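Local structure of arginyl-trna synthetase (Thermus thermophilus, 1IQ0) at residues 506-511 with 536-541; 309-312 with 318-321. The protein probably attaches L-arginine to its cognate tRNA at the expense of ATP, as a monomeric class I aminoacyl-tRNA synthetase. All coordinates share one frame; numbering follows the deposited sequence.

Contact 1 (506-511 with 536-541); sequences ALDLLD and AASWNA
Asp508 and Ser538 meet through a single polar bridge between two helices. The aspartate can be followed outward from its backbone. Its CB points at the neighbouring helix and stays 4.0 Å from Ser538 OG. CG lies beside the backbone N and opposite the carbonyl carbon (chi1 -72°), which carries the carboxylate out toward the serine. CG itself is 3.7 Å from Ser538 OG. At the tip the two oxygens part company. OD2 accepts a short hydrogen bond from Ser538 OG, 2.6 Å long, on its anti lone pair, the one turned away from OD1. The same OD2 also comes within 3.2 Å of Ser538 CB. OD1 instead forms a salt bridge with Arg27, whose positive charge would be expected to keep the carboxylate ionised.

Both helices, 500-509 and 525-544, belong to the helical DALR-type anticodon-binding domain. The nearest CA atoms, those of Asp508 and Ser538, are 7.5 Å apart, and this pair makes the whole contact between the two segments. Arg27 lies within the range of the N-terminal domain and also pairs with Asp511, so Asp508 ties that part of the chain to the serine. With an alanine here, the Ser538 hydroxyl would probably lose this acceptor and Arg27 one carboxylate mate. The serine extends OG anti to its backbone N (chi1 178°), and from there the hydroxyl donates to Asp508.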
loop_
_atom_site.group_PDB
_atom_site.type_symbol
_atom_site.label_atom_id
_atom_site.label_comp_id
_atom_site.label_asym_id
_atom_site.label_seq_id
_atom_site.Cartn_x
_atom_site.Cartn_y
_atom_site.Cartn_z
ATOM N N ALA A 506 -0.195 -23.203 14.639
ATOM C CA ALA A 506 1.024 -23.221 13.843
ATOM C C ALA A 506 0.676 -23.137 12.352
ATOM O O ALA A 506 1.334 -22.429 11.590
ATOM C CB ALA A 506 1.805 -24.492 14.133
ATOM N N LEU A 507 -0.372 -23.856 11.947
ATOM C CA LEU A 507 -0.807 -23.865 10.556
ATOM C C LEU A 507 -1.224 -22.469 10.081
ATOM O O LEU A 507 -0.913 -22.077 8.951
ATOM C CB LEU A 507 -1.951 -24.857 10.376
ATOM C CG LEU A 507 -2.430 -25.210 8.967
ATOM C CD1 LEU A 507 -1.259 -25.597 8.062
ATOM C CD2 LEU A 507 -3.425 -26.368 9.088
ATOM N N ASP A 508 -1.920 -21.710 10.926
ATOM C CA ASP A 508 -2.306 -20.359 10.517
ATOM C C ASP A 508 -1.053 -19.511 10.337
ATOM O O ASP A 508 -1.012 -18.620 9.491
ATOM C CB ASP A 508 -3.235 -19.717 11.539
ATOM C CG ASP A 508 -4.610 -20.338 11.521
ATOM O OD1 ASP A 508 -5.042 -20.761 10.428
ATOM O OD2 ASP A 508 -5.254 -20.398 12.586
ATOM N N LEU A 509 -0.024 -19.806 11.126
ATOM C CA LEU A 509 1.234 -19.083 11.027
ATOM C C LEU A 509 1.951 -19.370 9.699
ATOM O O LEU A 509 2.708 -18.533 9.206
ATOM C CB LEU A 509 2.141 -19.451 12.199
ATOM C CG LEU A 509 1.815 -18.734 13.513
ATOM C CD1 LEU A 509 2.554 -19.396 14.671
ATOM C CD2 LEU A 509 2.206 -17.266 13.388
ATOM N N LEU A 510 1.705 -20.544 9.125
ATOM C CA LEU A 510 2.344 -20.920 7.869
ATOM C C LEU A 510 1.779 -20.160 6.671
ATOM O O LEU A 510 2.339 -20.233 5.580
ATOM C CB LEU A 510 2.210 -22.427 7.605
ATOM C CG LEU A 510 2.841 -23.436 8.576
ATOM C CD1 LEU A 510 2.948 -24.780 7.875
ATOM C CD2 LEU A 510 4.213 -22.990 9.007
ATOM N N ASP A 511 0.685 -19.433 6.878
ATOM C CA ASP A 511 0.059 -18.673 5.800
ATOM C C ASP A 511 0.513 -17.223 5.715
ATOM O O ASP A 511 0.123 -16.503 4.800
ATOM C CB ASP A 511 -1.463 -18.701 5.943
ATOM C CG ASP A 511 -2.029 -20.087 5.799
ATOM O OD1 ASP A 511 -1.480 -20.868 4.997
ATOM O OD2 ASP A 511 -3.030 -20.396 6.470
ATOM N N ALA A 536 -4.982 -13.024 14.429
ATOM C CA ALA A 536 -5.285 -12.506 15.751
ATOM C C ALA A 536 -6.483 -13.261 16.322
ATOM O O ALA A 536 -6.541 -13.527 17.525
ATOM C CB ALA A 536 -5.573 -11.014 15.679
ATOM N N ALA A 537 -7.430 -13.617 15.457
ATOM C CA ALA A 537 -8.615 -14.360 15.885
ATOM C C ALA A 537 -8.204 -15.767 16.318
ATOM O O ALA A 537 -8.732 -16.312 17.291
ATOM C CB ALA A 537 -9.639 -14.447 14.742
ATOM N N SER A 538 -7.271 -16.353 15.571
ATOM C CA SER A 538 -6.766 -17.693 15.862
ATOM C C SER A 538 -6.006 -17.675 17.191
ATOM O O SER A 538 -6.128 -18.592 18.001
ATOM C CB SER A 538 -5.840 -18.151 14.733
ATOM O OG SER A 538 -5.292 -19.429 15.000
ATOM N N TRP A 539 -5.214 -16.633 17.405
ATOM C CA TRP A 539 -4.467 -16.501 18.647
ATOM C C TRP A 539 -5.424 -16.361 19.837
ATOM O O TRP A 539 -5.232 -16.991 20.869
ATOM C CB TRP A 539 -3.537 -15.289 18.581
ATOM C CG TRP A 539 -3.102 -14.794 19.921
ATOM C CD1 TRP A 539 -3.475 -13.624 20.520
ATOM C CD2 TRP A 539 -2.247 -15.467 20.851
ATOM N NE1 TRP A 539 -2.905 -13.524 21.767
ATOM C CE2 TRP A 539 -2.147 -14.643 21.998
ATOM C CE3 TRP A 539 -1.558 -16.683 20.831
ATOM C CZ2 TRP A 539 -1.382 -15.000 23.116
ATOM C CZ3 TRP A 539 -0.794 -17.040 21.948
ATOM C CH2 TRP A 539 -0.716 -16.198 23.072
ATOM N N ASN A 540 -6.456 -15.541 19.688
ATOM C CA ASN A 540 -7.419 -15.356 20.762
ATOM C C ASN A 540 -8.195 -16.627 21.122
ATOM O O ASN A 540 -8.375 -16.927 22.303
ATOM C CB ASN A 540 -8.390 -14.220 20.414
ATOM C CG ASN A 540 -7.767 -12.851 20.619
ATOM O OD1 ASN A 540 -7.038 -12.632 21.584
ATOM N ND2 ASN A 540 -8.057 -11.926 19.723
ATOM N N ALA A 541 -8.651 -17.368 20.116
ATOM C CA ALA A 541 -9.383 -18.607 20.359
ATOM C C ALA A 541 -8.438 -19.588 21.057
ATOM O O ALA A 541 -8.833 -20.323 21.959
ATOM C CB ALA A 541 -9.874 -19.202 19.036
#

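Contact 2 (309-312 with 318-321); sequences QFWK and GLRF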
loop_
_atom_site.group_PDB
_atom_site.type_symbol
_atom_site.label_atom_id
_atom_site.label_comp_id
_atom_site.label_asym_id
_atom_site.label_seq_id
_atom_site.Cartn_x
_atom_site.Cartn_y
_atom_site.Cartn_z
ATOM N N GLN A 309 6.066 10.056 -16.752
ATOM C CA GLN A 309 6.184 8.598 -16.751
ATOM C C GLN A 309 7.495 8.196 -17.431
ATOM O O GLN A 309 8.175 7.280 -16.983
ATOM C CB GLN A 309 5.017 7.967 -17.515
ATOM C CG GLN A 309 5.019 6.440 -17.544
ATOM C CD GLN A 309 4.761 5.828 -16.174
ATOM O OE1 GLN A 309 3.944 6.333 -15.404
ATOM N NE2 GLN A 309 5.445 4.727 -15.874
ATOM N N PHE A 310 7.834 8.878 -18.522
ATOM C CA PHE A 310 9.064 8.589 -19.251
ATOM C C PHE A 310 10.300 8.786 -18.374
ATOM O O PHE A 310 11.241 7.993 -18.430
ATOM C CB PHE A 310 9.163 9.473 -20.503
ATOM C CG PHE A 310 8.385 8.951 -21.691
ATOM C CD1 PHE A 310 8.507 9.564 -22.938
ATOM C CD2 PHE A 310 7.543 7.848 -21.572
ATOM C CE1 PHE A 310 7.807 9.091 -24.048
ATOM C CE2 PHE A 310 6.835 7.366 -22.681
ATOM C CZ PHE A 310 6.969 7.990 -23.923
ATOM N N TRP A 311 10.292 9.840 -17.562
ATOM C CA TRP A 311 11.413 10.121 -16.676
ATOM C C TRP A 311 11.506 9.048 -15.599
ATOM O O TRP A 311 12.588 8.569 -15.285
ATOM C CB TRP A 311 11.248 11.490 -16.012
ATOM C CG TRP A 311 12.256 11.731 -14.915
ATOM C CD1 TRP A 311 13.557 12.134 -15.059
ATOM C CD2 TRP A 311 12.058 11.515 -13.509
ATOM N NE1 TRP A 311 14.181 12.179 -13.825
ATOM C CE2 TRP A 311 13.283 11.803 -12.862
ATOM C CE3 TRP A 311 10.965 11.101 -12.737
ATOM C CZ2 TRP A 311 13.443 11.690 -11.478
ATOM C CZ3 TRP A 311 11.122 10.988 -11.358
ATOM C CH2 TRP A 311 12.351 11.281 -10.744
ATOM N N LYS A 312 10.362 8.674 -15.036
ATOM C CA LYS A 312 10.321 7.653 -13.989
ATOM C C LYS A 312 10.985 6.359 -14.438
ATOM O O LYS A 312 11.668 5.702 -13.651
ATOM C CB LYS A 312 8.873 7.350 -13.589
ATOM C CG LYS A 312 8.168 8.457 -12.808
ATOM C CD LYS A 312 6.777 7.996 -12.372
ATOM C CE LYS A 312 6.088 9.008 -11.459
ATOM N NZ LYS A 312 4.703 8.536 -11.139
ATOM N N GLY A 318 16.752 14.954 -16.985
ATOM C CA GLY A 318 16.667 16.394 -16.824
ATOM C C GLY A 318 16.516 16.861 -15.386
ATOM O O GLY A 318 16.973 17.950 -15.028
ATOM N N LEU A 319 15.880 16.037 -14.558
ATOM C CA LEU A 319 15.662 16.360 -13.150
ATOM C C LEU A 319 16.948 16.210 -12.325
ATOM O O LEU A 319 17.716 15.257 -12.512
ATOM C CB LEU A 319 14.555 15.450 -12.593
ATOM C CG LEU A 319 13.154 15.999 -12.265
ATOM C CD1 LEU A 319 12.876 17.300 -12.988
ATOM C CD2 LEU A 319 12.102 14.943 -12.613
ATOM N N ARG A 320 17.172 17.161 -11.420
ATOM C CA ARG A 320 18.339 17.179 -10.540
ATOM C C ARG A 320 17.867 17.180 -9.095
ATOM O O ARG A 320 16.857 17.811 -8.770
ATOM C CB ARG A 320 19.190 18.423 -10.803
ATOM C CG ARG A 320 19.886 18.406 -12.141
ATOM C CD ARG A 320 20.631 19.702 -12.421
ATOM N NE ARG A 320 21.353 19.615 -13.684
ATOM C CZ ARG A 320 22.445 18.876 -13.871
ATOM N NH1 ARG A 320 22.950 18.165 -12.868
ATOM N NH2 ARG A 320 23.017 18.826 -15.067
ATOM N N PHE A 321 18.612 16.502 -8.228
ATOM C CA PHE A 321 18.241 16.380 -6.825
ATOM C C PHE A 321 19.288 16.802 -5.792
ATOM O O PHE A 321 20.485 16.824 -6.070
ATOM C CB PHE A 321 17.832 14.933 -6.536
ATOM C CG PHE A 321 16.620 14.492 -7.285
ATOM C CD1 PHE A 321 16.697 14.188 -8.634
ATOM C CD2 PHE A 321 15.382 14.440 -6.653
ATOM C CE1 PHE A 321 15.559 13.847 -9.348
ATOM C CE2 PHE A 321 14.235 14.101 -7.359
ATOM C CZ PHE A 321 14.320 13.805 -8.704
HETATM O O HOH W 1 17.269 13.475 -14.699
#
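The indole of Trp311 carries Leu319 on one face, a water at its edge and Phe321 near its outer rim. The leucine methyl CD2 sits over the five-membered ring, 3.5 Å from its centroid and 18° off the ring normal. This is a CH-pi contact. The closest ring atom is Trp311 CE2, 3.4 Å from Leu319 CD2. Leu319 CB lies over the same face, 3.5 Å from Trp311 NE1. The two side chains cross at about a right angle.

The side chains of Trp311 and Phe321 come toward each other from opposite directions. Phe321 CZ lies 3.6 Å from Trp311 CZ2, and that indole carbon sits at the edge of the phenyl ring, near its plane. The planes are only 21° apart, but neither ring covers the other. The pair meets rim to rim, with 5.9 Å between the centroids of the phenyl and the six-membered indole ring. Trp311 reaches both partners because its CG is anti to the backbone N (chi1 170°), which sends the indole off the helix toward 318-321.

Water 1 lies in the indole plane and links the polar groups. It accepts a 2.8 Å bond from Gly318 N and donates to Leu319 O. Its bond from Trp311 NE1 is weak, and that nitrogen has a second weak partner in Tyr342 O. At the backbone angles of Gly318, a side chain would collide with the carbonyl oxygen of the residue before.

Val238 of strand 236-239 touches all three side chains, and Leu248 of helix 248-256 touches Trp311 and Leu319. The contact is helix-on-sheet core packing: helix 301-312 turns through a short loop into strand 320-323 of the mixed sheet in the class I catalytic domain.

How the contacts relate
The two contacts lie on opposite sides of the chain's centre. Their centres are 45 Å apart and their nearest atoms about 30 Å apart, so they do not touch. They follow one another along the chain: contact 2 closes before contact 1 opens. Contact 2 is a buried, largely apolar joint between a helix and a sheet strand of the catalytic part. Contact 1 is a small polar bridge near the surface of the anticodon-binding domain. The predicted HIGH motif, 112-122, a class I signature for ATP binding, belongs to neither. Contact 2 shares its mixed sheet with strand 104-108, which precedes that motif.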